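Local coordinates for epimerase domain-containing protein (PDB 6ZLK) that probably interconverts UDP-glucuronic acid and UDP-galacturonic acid as an NAD-dependent 4-epimerase of the NAD-dependent epimerase/dehydratase family, at residues Lys2-Gly7 with Val29-Phe34; Asp62-Asp67 with Ile103-Gln108; Gln211-Thr216 with Pro274-Gln279. All coordinates share one frame; numbering follows the deposited sequence.

In the fold
The three contacts follow one another along the chain and divide between two ligands. Contacts 1 and 2 lie on the same side of the molecule, their centres about 12 Å apart, and touch: Ile-63 packs on Thr-6 and Ile-31, and both contacts hold the adenosine end of NAD. Contact 3 lies about 29 and 30 Å from contacts 1 and 2, centre to centre, on the opposite side of the chain's centre, where it grips the UDP-sugar. One large sheet, with strands 2-6, 27-31 and 212-217, connects the two ends, and contacts 2 and 3 reach the second subunit. Cofactor and sugar nucleotide are held from opposite ends, consistent with their reactive parts meeting between them.

Contact 1 of 3, residues Lys2-Gly7 with Val29-Phe34; sequences KILVTG and VGIDHF. With NAD (nicotinamide-adenine-dinucleotide), chain E.
Val-29 is clamped between Ile-3 and Val-5: its N donates to Ile-3 O at 2.8 Å, and its O accepts from Val-5 N. Further along, Ile-31 uses its N on Val-5 O and its O on Gly-7 N, a more bent bond of 133° where the first strand is already turning into a loop. Above this parallel pairing, on one side of the sheet, Leu-4 CD1 rests 4.0 Å from Val-29 CG1, while CG2 of Ile-31 packs 3.9 Å from CG2 of Thr-6; the beta-branched Val-29, Ile-31 and Thr-6 suit an extended backbone. Lys-2 joins through its aliphatic part, its straight chain bringing CE unusually near Val-29 CG2, at 3.4 Å, before NZ reaches a salt bridge with Asp-74.

Strands 2-6 and 27-31 are the first and second strands of the beta-alpha-beta unit that opens a Rossmann fold, with helix 11-21 as the crossover. Gly-7 begins the glycine-rich turn; its positive phi (68°) is easy for a residue without CB, and O4B of NAD, 3.4 Å from its CA, leaves little room for a side chain. Asp-32, just past the end of the second strand, is the acidic residue expected of an NAD-binding site: OD1 accepts from O2B of NAD at 2.7 Å, and OD2 from O3B at the same distance. With CG swung opposite the backbone N (chi1 -160°), the carboxylate reaches both ribose hydroxyls.

Two backbone groups fix that carboxylate. Phe-34 N donates to Asp-32 OD1 at 2.9 Å, closing an Asx turn, and Ala-9 N binds OD2. On the face of Val-5, helix 11-21 packs through Cys-17 and Leu-20; on the face of Leu-4 and Ile-31, Leu-71 of helix 68-72 does, and Thr-6 OG1 is held by His-80 and Ala-82.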
loop_
_atom_site.group_PDB
_atom_site.type_symbol
_atom_site.label_atom_id
_atom_site.label_comp_id
_atom_site.label_asym_id
_atom_site.label_seq_id
_atom_site.Cartn_x
_atom_site.Cartn_y
_atom_site.Cartn_z
ATOM N N LYS A 2 -25.441 -6.063 -16.108
ATOM C CA LYS A 2 -25.567 -4.846 -15.295
ATOM C C LYS A 2 -24.185 -4.545 -14.733
ATOM O O LYS A 2 -23.576 -5.390 -14.075
ATOM C CB LYS A 2 -26.575 -4.960 -14.161
ATOM C CG LYS A 2 -26.950 -3.612 -13.554
ATOM C CD LYS A 2 -28.187 -3.580 -12.686
ATOM C CE LYS A 2 -28.464 -2.175 -12.247
ATOM N NZ LYS A 2 -29.824 -2.046 -11.684
ATOM N N ILE A 3 -23.732 -3.339 -14.973
ATOM C CA ILE A 3 -22.335 -2.932 -14.737
ATOM C C ILE A 3 -22.343 -1.719 -13.811
ATOM O O ILE A 3 -22.978 -0.691 -14.108
ATOM C CB ILE A 3 -21.655 -2.618 -16.076
ATOM C CG1 ILE A 3 -21.740 -3.788 -17.067
ATOM C CG2 ILE A 3 -20.224 -2.198 -15.820
ATOM C CD1 ILE A 3 -21.359 -3.415 -18.426
ATOM N N LEU A 4 -21.570 -1.792 -12.744
ATOM C CA LEU A 4 -21.337 -0.659 -11.837
ATOM C C LEU A 4 -20.045 0.002 -12.261
ATOM O O LEU A 4 -19.010 -0.697 -12.379
ATOM C CB LEU A 4 -21.184 -1.119 -10.398
ATOM C CG LEU A 4 -20.822 -0.032 -9.405
ATOM C CD1 LEU A 4 -21.958 0.975 -9.290
ATOM C CD2 LEU A 4 -20.515 -0.656 -8.057
ATOM N N VAL A 5 -20.071 1.300 -12.546
ATOM C CA VAL A 5 -18.850 2.079 -12.835
ATOM C C VAL A 5 -18.618 3.036 -11.707
ATOM O O VAL A 5 -19.442 3.989 -11.572
ATOM C CB VAL A 5 -18.909 2.839 -14.164
ATOM C CG1 VAL A 5 -17.639 3.631 -14.371
ATOM C CG2 VAL A 5 -19.148 1.881 -15.326
ATOM N N THR A 6 -17.617 2.819 -10.896
ATOM C CA THR A 6 -17.305 3.805 -9.832
ATOM C C THR A 6 -16.496 4.914 -10.479
ATOM O O THR A 6 -15.687 4.640 -11.405
ATOM C CB THR A 6 -16.591 3.207 -8.628
ATOM O OG1 THR A 6 -15.237 2.910 -9.002
ATOM C CG2 THR A 6 -17.283 1.957 -8.127
ATOM N N GLY A 7 -16.641 6.141 -9.984
ATOM C CA GLY A 7 -15.955 7.291 -10.572
ATOM C C GLY A 7 -16.484 7.631 -11.953
ATOM O O GLY A 7 -15.720 8.158 -12.763
ATOM N N VAL A 29 -24.762 1.479 -13.946
ATOM C CA VAL A 29 -24.963 2.301 -12.728
ATOM C C VAL A 29 -23.647 3.037 -12.482
ATOM O O VAL A 29 -22.599 2.365 -12.411
ATOM C CB VAL A 29 -25.336 1.462 -11.497
ATOM C CG1 VAL A 29 -25.533 2.393 -10.322
ATOM C CG2 VAL A 29 -26.540 0.598 -11.724
ATOM N N GLY A 30 -23.670 4.353 -12.470
ATOM C CA GLY A 30 -22.511 5.192 -12.182
ATOM C C GLY A 30 -22.607 5.730 -10.787
ATOM O O GLY A 30 -23.728 6.117 -10.361
ATOM N N ILE A 31 -21.530 5.706 -10.035
ATOM C CA ILE A 31 -21.529 6.301 -8.690
ATOM C C ILE A 31 -20.374 7.277 -8.626
ATOM O O ILE A 31 -19.230 6.903 -8.964
ATOM C CB ILE A 31 -21.530 5.248 -7.559
ATOM C CG1 ILE A 31 -21.631 5.931 -6.189
ATOM C CG2 ILE A 31 -20.320 4.313 -7.639
ATOM C CD1 ILE A 31 -21.984 4.973 -5.067
ATOM N N ASP A 32 -20.584 8.482 -8.146
ATOM C CA ASP A 32 -19.575 9.546 -8.116
ATOM C C ASP A 32 -20.071 10.639 -7.167
ATOM O O ASP A 32 -21.162 11.052 -7.424
ATOM C CB ASP A 32 -19.311 9.978 -9.566
ATOM C CG ASP A 32 -17.977 10.703 -9.696
ATOM O OD1 ASP A 32 -17.745 11.622 -8.895
ATOM O OD2 ASP A 32 -17.108 10.290 -10.531
ATOM N N HIS A 33 -19.271 11.162 -6.237
ATOM C CA HIS A 33 -19.768 12.354 -5.483
ATOM C C HIS A 33 -18.872 13.560 -5.744
ATOM O O HIS A 33 -18.988 14.553 -4.950
ATOM C CB HIS A 33 -20.012 12.098 -4.008
ATOM C CG HIS A 33 -18.751 11.926 -3.266
ATOM N ND1 HIS A 33 -17.756 11.119 -3.786
ATOM C CD2 HIS A 33 -18.340 12.398 -2.076
ATOM C CE1 HIS A 33 -16.751 11.109 -2.911
ATOM N NE2 HIS A 33 -17.077 11.925 -1.866
ATOM N N PHE A 34 -18.245 13.619 -6.922
ATOM C CA PHE A 34 -17.664 14.841 -7.496
ATOM C C PHE A 34 -16.557 15.382 -6.588
ATOM O O PHE A 34 -16.641 16.506 -6.079
ATOM C CB PHE A 34 -18.733 15.917 -7.696
ATOM C CG PHE A 34 -19.881 15.575 -8.602
ATOM C CD1 PHE A 34 -19.777 14.688 -9.655
ATOM C CD2 PHE A 34 -21.086 16.225 -8.436
ATOM C CE1 PHE A 34 -20.867 14.392 -10.479
ATOM C CE2 PHE A 34 -22.166 15.959 -9.280
ATOM C CZ PHE A 34 -22.064 15.006 -10.267
HETATM P PA NAD E . -11.094 11.598 -12.275
HETATM O O1A NAD E . -10.664 12.334 -11.066
HETATM O O2A NAD E . -11.525 12.355 -13.496
HETATM O O5B NAD E . -12.172 10.490 -11.979
HETATM C C5B NAD E . -12.266 9.764 -10.736
HETATM C C4B NAD E . -13.632 9.985 -10.132
HETATM O O4B NAD E . -13.697 9.245 -8.893
HETATM C C3B NAD E . -13.961 11.430 -9.802
HETATM O O3B NAD E . -14.966 11.987 -10.642
HETATM C C2B NAD E . -14.281 11.391 -8.304
HETATM O O2B NAD E . -15.340 12.233 -7.885
HETATM C C1B NAD E . -14.644 9.918 -8.088
HETATM N N9A NAD E . -14.434 9.442 -6.731
HETATM C C8A NAD E . -13.284 9.504 -5.988
HETATM N N7A NAD E . -13.407 8.992 -4.792
HETATM C C5A NAD E . -14.755 8.644 -4.725
HETATM C C6A NAD E . -15.552 8.090 -3.713
HETATM N N6A NAD E . -15.118 7.835 -2.458
HETATM N N1A NAD E . -16.846 7.817 -4.003
HETATM C C2A NAD E . -17.309 8.102 -5.240
HETATM N N3A NAD E . -16.666 8.681 -6.264
HETATM C C4A NAD E . -15.393 8.901 -5.946
HETATM O O3 NAD E . -9.803 10.722 -12.654
HETATM P PN NAD E . -9.487 9.889 -14.027
HETATM O O1N NAD E . -8.392 10.583 -14.693
HETATM O O2N NAD E . -10.746 9.611 -14.687
HETATM O O5D NAD E . -8.948 8.542 -13.407
HETATM C C5D NAD E . -9.809 7.468 -13.320
HETATM C C4D NAD E . -9.023 6.301 -12.796
HETATM O O4D NAD E . -7.961 5.970 -13.708
HETATM C C3D NAD E . -8.371 6.521 -11.423
HETATM O O3D NAD E . -8.464 5.314 -10.646
HETATM C C2D NAD E . -6.898 6.759 -11.750
HETATM O O2D NAD E . -6.052 6.473 -10.631
HETATM C C1D NAD E . -6.778 5.872 -12.985
HETATM N N1N NAD E . -5.754 6.302 -13.923
HETATM C C2N NAD E . -5.902 7.447 -14.648
HETATM C C3N NAD E . -4.931 7.822 -15.509
HETATM C C7N NAD E . -5.015 9.103 -16.264
HETATM O O7N NAD E . -4.093 9.333 -17.026
HETATM N N7N NAD E . -6.099 9.880 -16.122
HETATM C C4N NAD E . -3.833 6.973 -15.733
HETATM C C5N NAD E . -3.627 5.891 -14.881
HETATM C C6N NAD E . -4.624 5.545 -14.023
#

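Contact 2 of 3, residues Asp62-Asp67 with Ile103-Gln108; sequences DILNTD and IMVTQQ. With NAD (nicotinamide-adenine-dinucleotide), chain E.
Leu-64 lays its methyl CD2 over the flat amide of Gln-108, 3.4 Å from OE1 and 3.5 Å from CD. Two waters bridge that amide to the loop: one accepts from NE2 and reaches Leu-64 O, another lies 2.8 Å from OE1 and reaches Thr-66 O. The other flat group is the adenine of NAD, over which Ile-63 CD1 sits, 3.6 Å from N1A; CE1 of His-33, from contact 1, lies over the opposite face, so the base is held between them. At its rim, Ile-63 N donates to N1A at 3.0 Å. The amino group N6A gives a proton to Asp-62 OD1, so the Watson-Crick edge is read. The same OD1 takes Leu-64 N from above the carboxylate plane, making an Asx turn.

Val-105 stands between Ile-63 and Leu-64. Its CG2 meets Leu-64 CG at 3.6 Å and lies 3.5 Å from N6A of NAD, while CG1, opposite the backbone N (chi1 159°), faces Ile-63 CD1 at 3.8 Å; a compact branched residue fits there. The loop leads from strand 56-59 into helix 68-72, whose Leu-68 touches Ile-63 and Gln-108, and helix 96-113 turns Ile-103 and Gln-107 to helix 148-167 and the second subunit.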
loop_
_atom_site.group_PDB
_atom_site.type_symbol
_atom_site.label_atom_id
_atom_site.label_comp_id
_atom_site.label_asym_id
_atom_site.label_seq_id
_atom_site.Cartn_x
_atom_site.Cartn_y
_atom_site.Cartn_z
ATOM N N ASP A 62 -20.764 9.325 -1.980
ATOM C CA ASP A 62 -19.443 8.725 -1.652
ATOM C C ASP A 62 -19.630 7.233 -1.516
ATOM O O ASP A 62 -20.540 6.836 -0.843
ATOM C CB ASP A 62 -18.957 9.297 -0.322
ATOM C CG ASP A 62 -17.552 8.963 0.099
ATOM O OD1 ASP A 62 -17.001 7.957 -0.380
ATOM O OD2 ASP A 62 -17.012 9.763 0.925
ATOM N N ILE A 63 -18.783 6.414 -2.133
ATOM C CA ILE A 63 -18.883 4.968 -1.892
ATOM C C ILE A 63 -18.842 4.651 -0.392
ATOM O O ILE A 63 -19.463 3.679 0.018
ATOM C CB ILE A 63 -17.740 4.309 -2.664
ATOM C CG1 ILE A 63 -18.022 4.453 -4.161
ATOM C CG2 ILE A 63 -17.596 2.857 -2.213
ATOM C CD1 ILE A 63 -16.804 4.395 -5.025
ATOM N N LEU A 64 -18.099 5.386 0.406
ATOM C CA LEU A 64 -17.971 5.044 1.842
ATOM C C LEU A 64 -19.280 5.356 2.591
ATOM O O LEU A 64 -19.508 4.733 3.662
ATOM C CB LEU A 64 -16.831 5.898 2.398
ATOM C CG LEU A 64 -15.447 5.591 1.841
ATOM C CD1 LEU A 64 -14.423 6.490 2.506
ATOM C CD2 LEU A 64 -15.083 4.118 2.010
ATOM N N ASN A 65 -20.108 6.237 2.060
ATOM C CA ASN A 65 -21.427 6.606 2.645
ATOM C C ASN A 65 -22.554 5.759 2.063
ATOM O O ASN A 65 -23.696 5.962 2.455
ATOM C CB ASN A 65 -21.762 8.067 2.427
ATOM C CG ASN A 65 -20.834 9.030 3.139
ATOM O OD1 ASN A 65 -20.042 8.657 4.031
ATOM N ND2 ASN A 65 -20.903 10.298 2.747
ATOM N N THR A 66 -22.281 4.878 1.119
ATOM C CA THR A 66 -23.321 4.151 0.358
ATOM C C THR A 66 -23.536 2.790 1.008
ATOM O O THR A 66 -22.557 2.175 1.389
ATOM C CB THR A 66 -22.908 3.964 -1.114
ATOM O OG1 THR A 66 -22.885 5.307 -1.587
ATOM C CG2 THR A 66 -23.848 3.117 -1.931
ATOM N N ASP A 67 -24.777 2.314 0.964
ATOM C CA ASP A 67 -25.144 0.916 1.287
ATOM C C ASP A 67 -24.688 0.010 0.145
ATOM O O ASP A 67 -25.423 -0.128 -0.833
ATOM C CB ASP A 67 -26.652 0.752 1.440
ATOM C CG ASP A 67 -27.029 -0.640 1.915
ATOM O OD1 ASP A 67 -26.144 -1.570 1.914
ATOM O OD2 ASP A 67 -28.198 -0.776 2.322
ATOM N N ILE A 103 -7.570 3.494 -0.938
ATOM C CA ILE A 103 -7.376 2.237 -0.168
ATOM C C ILE A 103 -8.677 1.833 0.528
ATOM O O ILE A 103 -9.179 0.735 0.259
ATOM C CB ILE A 103 -6.204 2.360 0.812
ATOM C CG1 ILE A 103 -4.939 2.847 0.117
ATOM C CG2 ILE A 103 -5.962 1.022 1.495
ATOM C CD1 ILE A 103 -3.722 2.949 0.980
ATOM N N MET A 104 -9.237 2.710 1.358
ATOM C CA MET A 104 -10.439 2.332 2.140
ATOM C C MET A 104 -11.611 2.054 1.189
ATOM O O MET A 104 -12.335 1.067 1.380
ATOM C CB MET A 104 -10.856 3.397 3.163
ATOM C CG MET A 104 -9.970 3.480 4.349
ATOM S SD MET A 104 -10.024 1.969 5.329
ATOM C CE MET A 104 -11.730 1.477 5.400
ATOM N N VAL A 105 -11.801 2.842 0.143
ATOM C CA VAL A 105 -12.901 2.606 -0.821
ATOM C C VAL A 105 -12.738 1.230 -1.476
ATOM O O VAL A 105 -13.704 0.503 -1.642
ATOM C CB VAL A 105 -12.926 3.750 -1.854
ATOM C CG1 VAL A 105 -13.650 3.364 -3.117
ATOM C CG2 VAL A 105 -13.608 4.953 -1.236
ATOM N N THR A 106 -11.532 0.892 -1.863
ATOM C CA THR A 106 -11.288 -0.378 -2.558
ATOM C C THR A 106 -11.586 -1.530 -1.591
ATOM O O THR A 106 -12.269 -2.489 -1.989
ATOM C CB THR A 106 -9.863 -0.444 -3.105
ATOM O OG1 THR A 106 -9.667 0.595 -4.076
ATOM C CG2 THR A 106 -9.559 -1.755 -3.781
ATOM N N GLN A 107 -11.131 -1.405 -0.366
ATOM C CA GLN A 107 -11.412 -2.469 0.629
ATOM C C GLN A 107 -12.929 -2.608 0.800
ATOM O O GLN A 107 -13.420 -3.753 0.879
ATOM C CB GLN A 107 -10.714 -2.205 1.951
ATOM C CG GLN A 107 -10.859 -3.369 2.920
ATOM C CD GLN A 107 -11.829 -3.099 4.032
ATOM O OE1 GLN A 107 -12.534 -2.102 4.029
ATOM N NE2 GLN A 107 -11.888 -4.039 4.971
ATOM N N GLN A 108 -13.652 -1.518 0.960
ATOM C CA GLN A 108 -15.103 -1.629 1.205
ATOM C C GLN A 108 -15.810 -2.288 0.005
ATOM O O GLN A 108 -16.745 -3.097 0.208
ATOM C CB GLN A 108 -15.706 -0.255 1.484
ATOM C CG GLN A 108 -15.281 0.330 2.826
ATOM C CD GLN A 108 -16.378 1.214 3.401
ATOM O OE1 GLN A 108 -17.331 1.606 2.733
ATOM N NE2 GLN A 108 -16.228 1.587 4.657
HETATM P PA NAD E . -11.094 11.598 -12.275
HETATM O O1A NAD E . -10.664 12.334 -11.066
HETATM O O2A NAD E . -11.525 12.355 -13.496
HETATM O O5B NAD E . -12.172 10.490 -11.979
HETATM C C5B NAD E . -12.266 9.764 -10.736
HETATM C C4B NAD E . -13.632 9.985 -10.132
HETATM O O4B NAD E . -13.697 9.245 -8.893
HETATM C C3B NAD E . -13.961 11.430 -9.802
HETATM O O3B NAD E . -14.966 11.987 -10.642
HETATM C C2B NAD E . -14.281 11.391 -8.304
HETATM O O2B NAD E . -15.340 12.233 -7.885
HETATM C C1B NAD E . -14.644 9.918 -8.088
HETATM N N9A NAD E . -14.434 9.442 -6.731
HETATM C C8A NAD E . -13.284 9.504 -5.988
HETATM N N7A NAD E . -13.407 8.992 -4.792
HETATM C C5A NAD E . -14.755 8.644 -4.725
HETATM C C6A NAD E . -15.552 8.090 -3.713
HETATM N N6A NAD E . -15.118 7.835 -2.458
HETATM N N1A NAD E . -16.846 7.817 -4.003
HETATM C C2A NAD E . -17.309 8.102 -5.240
HETATM N N3A NAD E . -16.666 8.681 -6.264
HETATM C C4A NAD E . -15.393 8.901 -5.946
HETATM O O3 NAD E . -9.803 10.722 -12.654
HETATM P PN NAD E . -9.487 9.889 -14.027
HETATM O O1N NAD E . -8.392 10.583 -14.693
HETATM O O2N NAD E . -10.746 9.611 -14.687
HETATM O O5D NAD E . -8.948 8.542 -13.407
HETATM C C5D NAD E . -9.809 7.468 -13.320
HETATM C C4D NAD E . -9.023 6.301 -12.796
HETATM O O4D NAD E . -7.961 5.970 -13.708
HETATM C C3D NAD E . -8.371 6.521 -11.423
HETATM O O3D NAD E . -8.464 5.314 -10.646
HETATM C C2D NAD E . -6.898 6.759 -11.750
HETATM O O2D NAD E . -6.052 6.473 -10.631
HETATM C C1D NAD E . -6.778 5.872 -12.985
HETATM N N1N NAD E . -5.754 6.302 -13.923
HETATM C C2N NAD E . -5.902 7.447 -14.648
HETATM C C3N NAD E . -4.931 7.822 -15.509
HETATM C C7N NAD E . -5.015 9.103 -16.264
HETATM O O7N NAD E . -4.093 9.333 -17.026
HETATM N N7N NAD E . -6.099 9.880 -16.122
HETATM C C4N NAD E . -3.833 6.973 -15.733
HETATM C C5N NAD E . -3.627 5.891 -14.881
HETATM C C6N NAD E . -4.624 5.545 -14.023
HETATM O O HOH W 1 -18.920 2.755 5.357
HETATM O O HOH W 2 -20.085 2.118 2.541
#

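Contact 3 of 3, residues Gln211-Thr216 with Pro274-Gln279; sequences QTRDFT and PGEPKQ. With UGB ((2S,3R,4S,5R,6R)-6-[[[(2R,3S,4R,5R)-5-(2,4-dioxopyrimidin-1-yl)-3,4-dihydroxy-oxolan-2-yl]methoxy-hydroxy-phosphoryl]oxy-hydroxy-phosphoryl]oxy-3,4,5-trihydroxy-oxane-2-carboxylic acid), chain G.
Arg-213 fastens the loop 274-279 to the start of strand 212-217 by gripping one atom, Pro-277 O, with two nitrogens: NH1 at 2.9 Å and NH2 at 3.0 Å. This is the tight half of the contact. NH1 also donates to Thr-212 O, and NE makes a nearly straight bond (170°) of 2.6 Å to O2B of a UGB phosphate. Arginine suits the place because one flat, charged group can join a carbonyl to an anion. One guanidinium face carries O3D of UGB, the other CG of Pro-277, and the bend at chi2 (-68°) turns the chain back toward the loop. Nearer its backbone, Arg-213 places CB over the centre of the Phe-215 ring. NH2 reaches Glu-276 OE2 through a water, while that carboxylate is salt-bridged to Arg-88.

The other half is looser. Thr-212 N donates to Lys-278 O at 3.0 Å, but Lys-278 starts away from the strand and is exposed, which suits a long charged residue. Thr-212 and Gln-279 lie side by side, OG1 3.5 Å from CG, and a water bridges Thr-212 OG1 and Gln-279 NE2, as befits polar residues at a partly exposed margin.

Strand 212-217 runs parallel to strand 171-180 and antiparallel to strand 248-249, Phe-215 touches helix 250-261, and the loop passes from strand 267-270 toward helix 285-291.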
loop_
_atom_site.group_PDB
_atom_site.type_symbol
_atom_site.label_atom_id
_atom_site.label_comp_id
_atom_site.label_asym_id
_atom_site.label_seq_id
_atom_site.Cartn_x
_atom_site.Cartn_y
_atom_site.Cartn_z
ATOM N N GLN A 211 11.352 14.480 -20.290
ATOM C CA GLN A 211 10.629 13.335 -19.688
ATOM C C GLN A 211 9.663 12.784 -20.746
ATOM O O GLN A 211 9.147 13.550 -21.552
ATOM C CB GLN A 211 9.893 13.645 -18.399
ATOM C CG GLN A 211 8.852 14.742 -18.534
ATOM C CD GLN A 211 9.318 16.129 -18.177
ATOM O OE1 GLN A 211 10.411 16.572 -18.566
ATOM N NE2 GLN A 211 8.491 16.813 -17.392
ATOM N N THR A 212 9.483 11.470 -20.760
ATOM C CA THR A 212 8.633 10.811 -21.783
ATOM C C THR A 212 7.551 10.041 -21.052
ATOM O O THR A 212 7.714 9.602 -19.896
ATOM C CB THR A 212 9.417 9.897 -22.730
ATOM O OG1 THR A 212 10.012 8.828 -21.991
ATOM C CG2 THR A 212 10.496 10.648 -23.457
ATOM N N ARG A 213 6.463 9.880 -21.755
ATOM C CA ARG A 213 5.366 9.049 -21.278
ATOM C C ARG A 213 4.827 8.215 -22.439
ATOM O O ARG A 213 4.893 8.622 -23.620
ATOM C CB ARG A 213 4.174 9.874 -20.766
ATOM C CG ARG A 213 4.452 10.739 -19.551
ATOM C CD ARG A 213 4.697 9.873 -18.331
ATOM N NE ARG A 213 4.936 10.646 -17.092
ATOM C CZ ARG A 213 6.135 10.921 -16.567
ATOM N NH1 ARG A 213 7.251 10.580 -17.192
ATOM N NH2 ARG A 213 6.218 11.503 -15.366
ATOM N N ASP A 214 4.272 7.100 -22.050
ATOM C CA ASP A 214 3.488 6.227 -22.952
ATOM C C ASP A 214 2.053 6.734 -22.961
ATOM O O ASP A 214 1.163 6.109 -22.391
ATOM C CB ASP A 214 3.525 4.810 -22.407
ATOM C CG ASP A 214 3.085 3.841 -23.467
ATOM O OD1 ASP A 214 2.449 4.302 -24.459
ATOM O OD2 ASP A 214 3.487 2.655 -23.336
ATOM N N PHE A 215 1.844 7.822 -23.643
ATOM C CA PHE A 215 0.540 8.492 -23.639
ATOM C C PHE A 215 -0.481 7.605 -24.335
ATOM O O PHE A 215 -0.237 7.087 -25.434
ATOM C CB PHE A 215 0.676 9.772 -24.422
ATOM C CG PHE A 215 1.533 10.808 -23.743
ATOM C CD1 PHE A 215 1.140 11.392 -22.549
ATOM C CD2 PHE A 215 2.751 11.166 -24.300
ATOM C CE1 PHE A 215 1.920 12.361 -21.931
ATOM C CE2 PHE A 215 3.540 12.138 -23.685
ATOM C CZ PHE A 215 3.117 12.734 -22.508
ATOM N N THR A 216 -1.605 7.418 -23.683
ATOM C CA THR A 216 -2.679 6.519 -24.140
ATOM C C THR A 216 -3.881 7.384 -24.523
ATOM O O THR A 216 -4.514 7.966 -23.672
ATOM C CB THR A 216 -3.052 5.435 -23.137
ATOM O OG1 THR A 216 -1.852 4.784 -22.679
ATOM C CG2 THR A 216 -4.040 4.464 -23.751
ATOM N N PRO A 274 8.926 16.501 -7.193
ATOM C CA PRO A 274 9.193 15.172 -6.661
ATOM C C PRO A 274 8.074 14.186 -7.009
ATOM O O PRO A 274 6.918 14.556 -7.182
ATOM C CB PRO A 274 9.286 15.332 -5.135
ATOM C CG PRO A 274 8.793 16.714 -4.832
ATOM C CD PRO A 274 8.803 17.503 -6.126
ATOM N N GLY A 275 8.447 12.922 -7.111
ATOM C CA GLY A 275 7.440 11.861 -7.275
ATOM C C GLY A 275 7.253 11.424 -8.705
ATOM O O GLY A 275 6.486 10.493 -8.902
ATOM N N GLU A 276 7.896 12.077 -9.669
ATOM C CA GLU A 276 7.563 11.780 -11.088
ATOM C C GLU A 276 8.734 11.063 -11.712
ATOM O O GLU A 276 9.869 11.535 -11.614
ATOM C CB GLU A 276 7.336 13.043 -11.884
ATOM C CG GLU A 276 6.338 13.973 -11.288
ATOM C CD GLU A 276 5.811 14.872 -12.385
ATOM O OE1 GLU A 276 6.507 15.870 -12.719
ATOM O OE2 GLU A 276 4.734 14.557 -12.883
ATOM N N PRO A 277 8.500 9.938 -12.421
ATOM C CA PRO A 277 9.557 9.282 -13.165
ATOM C C PRO A 277 9.953 10.076 -14.420
ATOM O O PRO A 277 9.142 10.835 -14.973
ATOM C CB PRO A 277 8.901 7.959 -13.594
ATOM C CG PRO A 277 7.443 8.309 -13.730
ATOM C CD PRO A 277 7.176 9.277 -12.594
ATOM N N LYS A 278 11.176 9.864 -14.890
ATOM C CA LYS A 278 11.702 10.490 -16.123
ATOM C C LYS A 278 11.047 9.862 -17.345
ATOM O O LYS A 278 10.958 10.491 -18.387
ATOM C CB LYS A 278 13.221 10.323 -16.213
ATOM C CG LYS A 278 13.981 11.215 -15.237
ATOM C CD LYS A 278 15.490 10.990 -15.257
ATOM C CE LYS A 278 16.152 11.419 -16.556
ATOM N NZ LYS A 278 17.448 10.722 -16.780
ATOM N N GLN A 279 10.632 8.613 -17.239
ATOM C CA GLN A 279 10.109 7.858 -18.392
ATOM C C GLN A 279 9.027 6.891 -17.912
ATOM O O GLN A 279 9.216 6.228 -16.859
ATOM C CB GLN A 279 11.260 7.047 -19.001
ATOM C CG GLN A 279 10.826 6.008 -20.017
ATOM C CD GLN A 279 12.033 5.289 -20.572
ATOM O OE1 GLN A 279 12.303 4.130 -20.250
ATOM N NE2 GLN A 279 12.831 6.028 -21.340
HETATM N N1 UGB G . 3.909 18.304 -16.815
HETATM C C2 UGB G . 4.487 19.466 -17.296
HETATM O O2 UGB G . 5.599 19.502 -17.811
HETATM N N3 UGB G . 3.702 20.576 -17.169
HETATM C C4 UGB G . 2.443 20.652 -16.609
HETATM O O4 UGB G . 1.875 21.741 -16.557
HETATM C C5 UGB G . 1.926 19.407 -16.115
HETATM C C6 UGB G . 2.669 18.302 -16.232
HETATM P PA UGB G . 0.471 14.288 -16.778
HETATM P PB UGB G . 1.395 11.889 -15.394
HETATM O "O'P" UGB G . -2.861 11.463 -12.397
HETATM O "O'Q" UGB G . -3.950 9.806 -13.079
HETATM C "C1'" UGB G . 0.696 9.874 -13.897
HETATM O O1A UGB G . 0.033 14.372 -18.197
HETATM O O1B UGB G . 1.373 12.622 -14.094
HETATM C C1D UGB G . 4.669 17.060 -16.964
HETATM C "C2'" UGB G . 0.778 8.414 -14.292
HETATM O "O2'" UGB G . 1.857 8.240 -15.213
HETATM O O2A UGB G . -0.246 15.043 -15.720
HETATM O O2B UGB G . 2.683 11.562 -16.052
HETATM C C2D UGB G . 4.599 16.206 -15.705
HETATM O O2D UGB G . 5.566 16.695 -14.796
HETATM C "C3'" UGB G . -0.543 8.009 -14.909
HETATM O "O3'" UGB G . -0.497 6.620 -15.259
HETATM O O3A UGB G . 0.470 12.738 -16.385
HETATM O O3B UGB G . 0.568 10.545 -15.149
HETATM C C3D UGB G . 4.870 14.815 -16.287
HETATM O O3D UGB G . 6.266 14.587 -16.406
HETATM C "C4'" UGB G . -1.682 8.371 -13.951
HETATM O "O4'" UGB G . -1.502 7.748 -12.674
HETATM C C4D UGB G . 4.218 14.877 -17.677
HETATM O O4D UGB G . 4.077 16.286 -17.982
HETATM C "C5'" UGB G . -1.666 9.887 -13.743
HETATM O "O5'" UGB G . -0.433 10.160 -13.072
HETATM C C5D UGB G . 2.879 14.199 -17.798
HETATM O O5D UGB G . 2.036 14.641 -16.713
HETATM C "C6'" UGB G . -2.906 10.419 -13.005
HETATM O O HOH W 3 12.608 8.493 -21.989
HETATM O O HOH W 4 4.174 11.808 -13.408
#